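Local coordinates for adenosine kinase (Sinorhizobium meliloti, PDB 3UBO), which probably transfers a phosphate group from ATP to a sugar hydroxyl of adenosine, as a kinase of the pfkB family, at residues A4-V16 with V70-V83. Numbering follows the deposited sequence.
Sequences AKYDVLTIGNAIV and VASLGGRAAYFGKV. With ADN (adenosine), chain C.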
loop_
_atom_site.group_PDB
_atom_site.type_symbol
_atom_site.label_atom_id
_atom_site.label_comp_id
_atom_site.label_asym_id
_atom_site.label_seq_id
_atom_site.Cartn_x
_atom_site.Cartn_y
_atom_site.Cartn_z
ATOM N N ALA A 4 19.232 -15.858 25.723
ATOM C CA ALA A 4 18.404 -14.855 24.973
ATOM C C ALA A 4 18.011 -15.271 23.542
ATOM O O ALA A 4 18.893 -15.615 22.745
ATOM C CB ALA A 4 19.047 -13.391 24.935
ATOM N N LYS A 5 16.705 -15.214 23.212
ATOM C CA LYS A 5 16.231 -15.579 21.848
ATOM C C LYS A 5 15.862 -14.356 20.899
ATOM O O LYS A 5 15.784 -14.492 19.665
ATOM C CB LYS A 5 15.103 -16.607 21.960
ATOM C CG LYS A 5 14.778 -17.450 20.728
ATOM C CD LYS A 5 13.503 -18.277 21.120
ATOM C CE LYS A 5 13.134 -19.467 20.141
ATOM N NZ LYS A 5 13.321 -19.190 18.643
ATOM N N TYR A 6 15.652 -13.184 21.510
ATOM C CA TYR A 6 15.293 -11.972 20.796
ATOM C C TYR A 6 16.185 -10.847 21.280
ATOM O O TYR A 6 16.462 -10.709 22.494
ATOM C CB TYR A 6 13.762 -11.599 20.895
ATOM C CG TYR A 6 12.825 -12.746 20.501
ATOM C CD1 TYR A 6 12.656 -13.140 19.155
ATOM C CD2 TYR A 6 12.164 -13.502 21.491
ATOM C CE1 TYR A 6 11.821 -14.250 18.808
ATOM C CE2 TYR A 6 11.362 -14.597 21.168
ATOM C CZ TYR A 6 11.178 -14.975 19.832
ATOM O OH TYR A 6 10.340 -16.058 19.556
ATOM N N ASP A 7 16.615 -10.041 20.303
ATOM C CA ASP A 7 17.262 -8.754 20.565
ATOM C C ASP A 7 16.214 -7.788 20.981
ATOM O O ASP A 7 16.332 -7.187 22.026
ATOM C CB ASP A 7 18.051 -8.292 19.326
ATOM C CG ASP A 7 18.977 -9.376 18.853
ATOM O OD1 ASP A 7 19.886 -9.644 19.675
ATOM O OD2 ASP A 7 18.740 -10.028 17.784
ATOM N N VAL A 8 15.164 -7.651 20.175
ATOM C CA VAL A 8 14.073 -6.751 20.585
ATOM C C VAL A 8 12.644 -7.260 20.538
ATOM O O VAL A 8 12.158 -7.855 19.513
ATOM C CB VAL A 8 14.035 -5.422 19.833
ATOM C CG1 VAL A 8 13.294 -4.406 20.707
ATOM C CG2 VAL A 8 15.475 -4.951 19.452
ATOM N N LEU A 9 11.984 -6.972 21.659
ATOM C CA LEU A 9 10.547 -7.144 21.784
ATOM C C LEU A 9 9.806 -5.776 21.840
ATOM O O LEU A 9 10.130 -4.860 22.650
ATOM C CB LEU A 9 10.226 -7.999 22.990
ATOM C CG LEU A 9 8.779 -8.148 23.494
ATOM C CD1 LEU A 9 7.934 -9.005 22.534
ATOM C CD2 LEU A 9 8.755 -8.755 24.894
ATOM N N THR A 10 8.820 -5.637 20.958
ATOM C CA THR A 10 7.995 -4.429 21.042
ATOM C C THR A 10 6.533 -4.716 21.382
ATOM O O THR A 10 5.962 -5.751 20.974
ATOM C CB THR A 10 8.140 -3.454 19.818
ATOM O OG1 THR A 10 7.326 -3.924 18.724
ATOM C CG2 THR A 10 9.606 -3.360 19.386
ATOM N N ILE A 11 5.991 -3.789 22.175
ATOM C CA ILE A 11 4.604 -3.791 22.596
ATOM C C ILE A 11 3.994 -2.426 22.296
ATOM O O ILE A 11 4.547 -1.368 22.680
ATOM C CB ILE A 11 4.424 -4.149 24.111
ATOM C CG1 ILE A 11 5.020 -5.520 24.423
ATOM C CG2 ILE A 11 2.921 -4.159 24.527
ATOM C CD1 ILE A 11 4.472 -6.118 25.719
ATOM N N GLY A 12 2.880 -2.466 21.566
ATOM C CA GLY A 12 2.265 -1.261 21.027
ATOM C C GLY A 12 0.910 -1.532 20.369
ATOM O O GLY A 12 0.553 -2.683 20.092
ATOM N N ASN A 13 0.153 -0.466 20.141
ATOM C CA ASN A 13 -1.132 -0.518 19.461
ATOM C C ASN A 13 -1.021 -1.082 18.062
ATOM O O ASN A 13 -0.365 -0.484 17.189
ATOM C CB ASN A 13 -1.594 0.904 19.369
ATOM C CG ASN A 13 -2.043 1.395 20.644
ATOM O OD1 ASN A 13 -2.733 0.644 21.353
ATOM N ND2 ASN A 13 -1.674 2.610 21.008
ATOM N N ALA A 14 -1.635 -2.221 17.811
ATOM C CA ALA A 14 -1.582 -2.784 16.484
ATOM C C ALA A 14 -2.498 -2.004 15.520
ATOM O O ALA A 14 -3.714 -1.968 15.699
ATOM C CB ALA A 14 -1.953 -4.239 16.527
ATOM N N ILE A 15 -1.939 -1.356 14.518
ATOM C CA ILE A 15 -2.685 -0.358 13.719
ATOM C C ILE A 15 -2.457 -0.568 12.217
ATOM O O ILE A 15 -1.319 -0.780 11.778
ATOM C CB ILE A 15 -2.330 1.087 14.104
ATOM C CG1 ILE A 15 -2.696 1.325 15.581
ATOM C CG2 ILE A 15 -2.983 2.039 13.160
ATOM C CD1 ILE A 15 -2.257 2.666 16.080
ATOM N N VAL A 16 -3.540 -0.601 11.438
ATOM C CA VAL A 16 -3.345 -0.526 9.996
ATOM C C VAL A 16 -3.555 0.902 9.473
ATOM O O VAL A 16 -4.508 1.584 9.892
ATOM C CB VAL A 16 -4.107 -1.565 9.239
ATOM C CG1 VAL A 16 -3.789 -1.463 7.692
ATOM C CG2 VAL A 16 -3.723 -2.858 9.788
ATOM N N VAL A 70 13.964 -3.620 13.196
ATOM C CA VAL A 70 14.955 -4.547 13.707
ATOM C C VAL A 70 15.077 -5.825 12.854
ATOM O O VAL A 70 16.134 -6.072 12.277
ATOM C CB VAL A 70 14.716 -4.903 15.191
ATOM C CG1 VAL A 70 15.671 -5.970 15.556
ATOM C CG2 VAL A 70 14.875 -3.676 16.086
ATOM N N ALA A 71 14.028 -6.648 12.786
ATOM C CA ALA A 71 14.044 -7.755 11.800
ATOM C C ALA A 71 14.672 -7.393 10.420
ATOM O O ALA A 71 15.479 -8.130 9.902
ATOM C CB ALA A 71 12.661 -8.375 11.617
ATOM N N SER A 72 14.291 -6.268 9.825
ATOM C CA SER A 72 14.854 -5.846 8.531
ATOM C C SER A 72 16.355 -5.569 8.629
ATOM O O SER A 72 17.101 -6.059 7.800
ATOM C CB SER A 72 14.078 -4.653 7.912
ATOM O OG SER A 72 13.413 -5.033 6.707
ATOM N N LEU A 73 16.778 -4.776 9.618
ATOM C CA LEU A 73 18.187 -4.536 9.868
ATOM C C LEU A 73 19.062 -5.789 10.058
ATOM O O LEU A 73 20.284 -5.731 9.957
ATOM C CB LEU A 73 18.366 -3.589 11.020
ATOM C CG LEU A 73 17.865 -2.219 10.671
ATOM C CD1 LEU A 73 17.984 -1.274 11.840
ATOM C CD2 LEU A 73 18.740 -1.692 9.508
ATOM N N GLY A 74 18.440 -6.933 10.256
ATOM C CA GLY A 74 19.173 -8.155 10.507
ATOM C C GLY A 74 18.879 -8.825 11.833
ATOM O O GLY A 74 18.994 -10.044 11.909
ATOM N N GLY A 75 18.460 -8.046 12.849
ATOM C CA GLY A 75 18.139 -8.523 14.197
ATOM C C GLY A 75 16.995 -9.536 14.365
ATOM O O GLY A 75 16.307 -9.903 13.390
ATOM N N ARG A 76 16.825 -10.018 15.602
ATOM C CA ARG A 76 15.713 -10.912 15.941
ATOM C C ARG A 76 14.713 -10.195 16.868
ATOM O O ARG A 76 15.072 -9.620 17.928
ATOM C CB ARG A 76 16.174 -12.235 16.626
ATOM C CG ARG A 76 17.363 -13.017 15.963
ATOM C CD ARG A 76 18.193 -13.813 17.047
ATOM N NE ARG A 76 18.938 -12.920 17.977
ATOM C CZ ARG A 76 19.285 -13.246 19.221
ATOM N NH1 ARG A 76 18.932 -14.446 19.704
ATOM N NH2 ARG A 76 19.939 -12.369 19.987
ATOM N N ALA A 77 13.453 -10.228 16.451
ATOM C CA ALA A 77 12.427 -9.379 17.066
ATOM C C ALA A 77 11.093 -10.128 17.322
ATOM O O ALA A 77 10.797 -11.152 16.698
ATOM C CB ALA A 77 12.198 -8.122 16.163
ATOM N N ALA A 78 10.283 -9.550 18.194
ATOM C CA ALA A 78 8.985 -10.136 18.569
ATOM C C ALA A 78 8.041 -9.017 18.993
ATOM O O ALA A 78 8.493 -7.909 19.454
ATOM C CB ALA A 78 9.121 -11.184 19.699
ATOM N N TYR A 79 6.739 -9.294 18.827
ATOM C CA TYR A 79 5.757 -8.206 18.938
ATOM C C TYR A 79 4.499 -8.705 19.596
ATOM O O TYR A 79 4.065 -9.849 19.364
ATOM C CB TYR A 79 5.473 -7.471 17.555
ATOM C CG TYR A 79 4.321 -6.422 17.632
ATOM C CD1 TYR A 79 4.535 -5.168 18.209
ATOM C CD2 TYR A 79 3.029 -6.716 17.157
ATOM C CE1 TYR A 79 3.553 -4.259 18.315
ATOM C CE2 TYR A 79 2.026 -5.778 17.236
ATOM C CZ TYR A 79 2.305 -4.563 17.833
ATOM O OH TYR A 79 1.312 -3.639 17.970
ATOM N N PHE A 80 3.954 -7.858 20.457
ATOM C CA PHE A 80 2.655 -8.156 21.037
ATOM C C PHE A 80 1.714 -7.012 20.664
ATOM O O PHE A 80 2.047 -5.824 20.965
ATOM C CB PHE A 80 2.679 -8.208 22.592
ATOM C CG PHE A 80 3.662 -9.187 23.202
ATOM C CD1 PHE A 80 4.086 -10.332 22.508
ATOM C CD2 PHE A 80 4.135 -8.969 24.526
ATOM C CE1 PHE A 80 4.937 -11.263 23.146
ATOM C CE2 PHE A 80 5.006 -9.849 25.139
ATOM C CZ PHE A 80 5.389 -11.013 24.479
ATOM N N GLY A 81 0.585 -7.328 20.037
ATOM C CA GLY A 81 -0.377 -6.317 19.641
ATOM C C GLY A 81 -1.807 -6.808 19.745
ATOM O O GLY A 81 -2.053 -8.007 19.882
ATOM N N LYS A 82 -2.755 -5.878 19.679
ATOM C CA LYS A 82 -4.169 -6.219 19.768
ATOM C C LYS A 82 -4.863 -6.055 18.420
ATOM O O LYS A 82 -4.944 -4.951 17.882
ATOM C CB LYS A 82 -4.863 -5.356 20.824
ATOM C CG LYS A 82 -5.590 -6.153 21.896
ATOM C CD LYS A 82 -5.852 -7.579 21.441
ATOM C CE LYS A 82 -5.563 -8.575 22.552
ATOM N NZ LYS A 82 -5.770 -9.980 22.105
ATOM N N VAL A 83 -5.361 -7.162 17.878
ATOM C CA VAL A 83 -6.050 -7.144 16.594
ATOM C C VAL A 83 -7.258 -8.075 16.605
ATOM O O VAL A 83 -7.313 -9.027 17.383
ATOM C CB VAL A 83 -5.111 -7.552 15.443
ATOM C CG1 VAL A 83 -3.978 -6.546 15.303
ATOM C CG2 VAL A 83 -4.564 -8.952 15.677
HETATM O "O5'" ADN C . 4.835 7.207 13.952
HETATM C "C5'" ADN C . 4.542 6.320 12.808
HETATM C "C4'" ADN C . 3.333 5.350 13.038
HETATM O "O4'" ADN C . 2.452 5.778 14.084
HETATM C "C3'" ADN C . 2.320 4.767 11.921
HETATM O "O3'" ADN C . 2.642 3.766 10.986
HETATM C "C2'" ADN C . 1.043 4.437 12.764
HETATM O "O2'" ADN C . 0.492 3.114 12.587
HETATM C "C1'" ADN C . 1.503 4.771 14.127
HETATM N N9 ADN C . 0.378 5.259 14.981
HETATM C C8 ADN C . -0.561 6.316 14.802
HETATM N N7 ADN C . -1.343 6.467 15.978
HETATM C C5 ADN C . -0.871 5.502 16.887
HETATM C C6 ADN C . -1.271 5.152 18.206
HETATM N N6 ADN C . -2.320 5.856 18.894
HETATM N N1 ADN C . -0.559 4.086 18.867
HETATM C C2 ADN C . 0.512 3.405 18.201
HETATM N N3 ADN C . 0.941 3.721 16.889
HETATM C C4 ADN C . 0.214 4.758 16.257
#
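Two neighbouring parallel strands of the central sheet of the pfkB (ribokinase-like) fold, 8-11 and 77-80, pair here. Val8, Leu9, Thr10 and Ile11 stand beside Ala77, Ala78, Tyr79 and Phe80, and the backbone bonds include Thr10 N to Ala78 O (2.7 Å). At the N-terminal end Arg76 grips Asp7 side-on: NH2 reaches OD1 at 2.7 Å and NE reaches OD2 at 2.9 Å, both from above a carboxylate plane turned 66° from the guanidinium. The anti lone pair of OD2 takes Arg76 N, so this oxygen serves two donors. Arg76 NH1 extends the grip to Ala4 O. An alanine in place of Asp7 would probably leave the guanidinium without its countercharge and Arg76 N without this acceptor. On one face of the sheet Ala78 CB sits over the Tyr6 ring centre, while Leu9 CD1 lies 3.8 Å from the Phe80 ring centroid, over its face; helix 146-150 packs against this cluster. On the other, Val8 CG2 meets Val70 CG2 of helix 62-73. Past the strand, Asn13 ND2 donates to adenosine N1 (2.8 Å). With CG anti to the backbone N (chi1 174°), Tyr79 sends its hydroxyl along the strand to Gly12 O, a hydrogen bond modelled too short for its length to be trusted.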